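Local coordinates for protease VII (Escherichia coli, PDB 1I78), which cleaves polypeptides as an outer-membrane endopeptidase of the omptin family, built as a beta barrel, at residues V233-A237 with Y248-A252. The protein carries 3 engineered substitutions. Numbering follows the deposited sequence.
Sequences VAVNA and YVEGA
Glu-250 lays its side chain across Asn-236, with its CB 3.9 Å from Asn-236 CB, in a non-hydrogen-bonded pair of an antiparallel beta hairpin from the omptin barrel wall. The hairpin joins strands 219-242 and 245-267, whose outer edges here bond to strands 192-213 and 272-296. Ala-234 and Ala-252 form the next pair on the same face, probably the barrel interior; their CB atoms meet at 3.8 Å, short methyls that pack directly beside the longer polar pair. Tyr-248 is buried, and its hydroxyl is hydrogen-bonded to Asp-15 on strand 12-31, consistent with the same inward side. The other face, with Val-235, Ala-237 and Val-249, is apolar and suits the lipid-facing surface expected of a membrane barrel. Gly-251 lies opposite Val-235 in a hydrogen-bonded pair, and its N reaches Val-235 O at 3.0 Å. Ala-237 and Val-249 make a second such pair, Ala-237 N to Val-249 O being 3.0 Å. With CG anti to the backbone N (chi1 -176°) and the chain extended beyond it, Glu-250 brings OE2 into the amide plane of Asn-236, the two flat groups turned 41° apart. Asn-236 ND2 donates an almost straight bond of 3.1 Å to the anti side of Glu-250 OE2, 26° out of the carboxylate plane.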
ATOM      1  N   VAL A 233      -8.036   5.338  -7.355  1.00 30.44           N
ATOM      2  CA  VAL A 233      -9.396   5.580  -7.824  1.00 30.56           C
ATOM      3  C   VAL A 233     -10.363   5.214  -6.709  1.00 32.06           C
ATOM      4  O   VAL A 233     -10.341   4.093  -6.205  1.00 34.57           O
ATOM      5  CB  VAL A 233      -9.742   4.731  -9.067  1.00 32.86           C
ATOM      6  CG1 VAL A 233     -11.204   4.948  -9.453  1.00 29.39           C
ATOM      7  CG2 VAL A 233      -8.837   5.113 -10.231  1.00 32.08           C
ATOM      8  N   ALA A 234     -11.202   6.159  -6.303  1.00 31.57           N
ATOM      9  CA  ALA A 234     -12.176   5.879  -5.252  1.00 30.70           C
ATOM     10  C   ALA A 234     -13.537   6.466  -5.625  1.00 30.79           C
ATOM     11  O   ALA A 234     -13.613   7.530  -6.241  1.00 30.74           O
ATOM     12  CB  ALA A 234     -11.691   6.440  -3.899  1.00 24.66           C
ATOM     13  N   VAL A 235     -14.606   5.749  -5.279  1.00 30.26           N
ATOM     14  CA  VAL A 235     -15.965   6.205  -5.557  1.00 31.19           C
ATOM     15  C   VAL A 235     -16.836   5.912  -4.341  1.00 32.08           C
ATOM     16  O   VAL A 235     -16.621   4.928  -3.619  1.00 30.93           O
ATOM     17  CB  VAL A 235     -16.572   5.520  -6.832  1.00 33.07           C
ATOM     18  CG1 VAL A 235     -15.768   5.927  -8.078  1.00 31.21           C
ATOM     19  CG2 VAL A 235     -16.567   3.999  -6.686  1.00 31.01           C
ATOM     20  N   ASN A 236     -17.811   6.782  -4.106  1.00 32.00           N
ATOM     21  CA  ASN A 236     -18.709   6.639  -2.968  1.00 31.80           C
ATOM     22  C   ASN A 236     -20.168   6.949  -3.310  1.00 31.66           C
ATOM     23  O   ASN A 236     -20.472   7.600  -4.319  1.00 28.68           O
ATOM     24  CB  ASN A 236     -18.243   7.555  -1.834  1.00 35.65           C
ATOM     25  CG  ASN A 236     -18.096   9.007  -2.279  1.00 38.72           C
ATOM     26  OD1 ASN A 236     -19.077   9.680  -2.606  1.00 42.49           O
ATOM     27  ND2 ASN A 236     -16.860   9.490  -2.307  1.00 40.88           N
ATOM     28  N   ALA A 237     -21.060   6.459  -2.456  1.00 31.63           N
ATOM     29  CA  ALA A 237     -22.497   6.666  -2.599  1.00 34.48           C
ATOM     30  C   ALA A 237     -23.059   6.843  -1.193  1.00 36.97           C
ATOM     31  O   ALA A 237     -22.765   6.043  -0.293  1.00 36.59           O
ATOM     32  CB  ALA A 237     -23.156   5.462  -3.283  1.00 32.80           C
ATOM     33  N   TYR A 248     -22.732   6.825   4.242  1.00 40.13           N
ATOM     34  CA  TYR A 248     -22.140   6.491   2.958  1.00 38.06           C
ATOM     35  C   TYR A 248     -21.356   5.181   2.908  1.00 35.97           C
ATOM     36  O   TYR A 248     -20.963   4.608   3.932  1.00 34.22           O
ATOM     37  CB  TYR A 248     -21.229   7.639   2.512  1.00 38.85           C
ATOM     38  CG  TYR A 248     -19.878   7.606   3.178  1.00 41.07           C
ATOM     39  CD1 TYR A 248     -18.847   6.810   2.670  1.00 41.77           C
ATOM     40  CD2 TYR A 248     -19.648   8.310   4.363  1.00 42.81           C
ATOM     41  CE1 TYR A 248     -17.619   6.707   3.330  1.00 42.69           C
ATOM     42  CE2 TYR A 248     -18.424   8.218   5.033  1.00 44.34           C
ATOM     43  CZ  TYR A 248     -17.417   7.412   4.507  1.00 44.57           C
ATOM     44  OH  TYR A 248     -16.219   7.307   5.168  1.00 44.85           O
ATOM     45  N   VAL A 249     -21.111   4.750   1.680  1.00 34.42           N
ATOM     46  CA  VAL A 249     -20.397   3.520   1.393  1.00 33.05           C
ATOM     47  C   VAL A 249     -19.327   3.869   0.337  1.00 34.49           C
ATOM     48  O   VAL A 249     -19.570   4.689  -0.561  1.00 32.79           O
ATOM     49  CB  VAL A 249     -21.446   2.451   0.910  1.00 33.35           C
ATOM     50  CG1 VAL A 249     -21.250   2.084  -0.557  1.00 29.75           C
ATOM     51  CG2 VAL A 249     -21.418   1.245   1.847  1.00 28.78           C
ATOM     52  N   GLU A 250     -18.136   3.286   0.452  1.00 34.53           N
ATOM     53  CA  GLU A 250     -17.080   3.614  -0.504  1.00 34.68           C
ATOM     54  C   GLU A 250     -16.158   2.472  -0.882  1.00 31.63           C
ATOM     55  O   GLU A 250     -15.949   1.548  -0.097  1.00 31.39           O
ATOM     56  CB  GLU A 250     -16.214   4.788   0.015  1.00 37.44           C
ATOM     57  CG  GLU A 250     -15.157   5.238  -0.998  1.00 42.69           C
ATOM     58  CD  GLU A 250     -14.428   6.513  -0.617  1.00 50.86           C
ATOM     59  OE1 GLU A 250     -13.607   6.477   0.330  1.00 53.50           O
ATOM     60  OE2 GLU A 250     -14.675   7.558  -1.274  1.00 54.96           O
ATOM     61  N   GLY A 251     -15.613   2.570  -2.094  1.00 28.11           N
ATOM     62  CA  GLY A 251     -14.680   1.591  -2.613  1.00 28.45           C
ATOM     63  C   GLY A 251     -13.458   2.281  -3.212  1.00 30.89           C
ATOM     64  O   GLY A 251     -13.579   3.169  -4.074  1.00 30.11           O
ATOM     65  N   ALA A 252     -12.274   1.871  -2.767  1.00 30.85           N
ATOM     66  CA  ALA A 252     -11.029   2.465  -3.245  1.00 31.51           C
ATOM     67  C   ALA A 252      -9.974   1.459  -3.704  1.00 33.32           C
ATOM     68  O   ALA A 252      -9.748   0.423  -3.082  1.00 32.99           O
ATOM     69  CB  ALA A 252     -10.441   3.351  -2.167  1.00 28.90           C
TER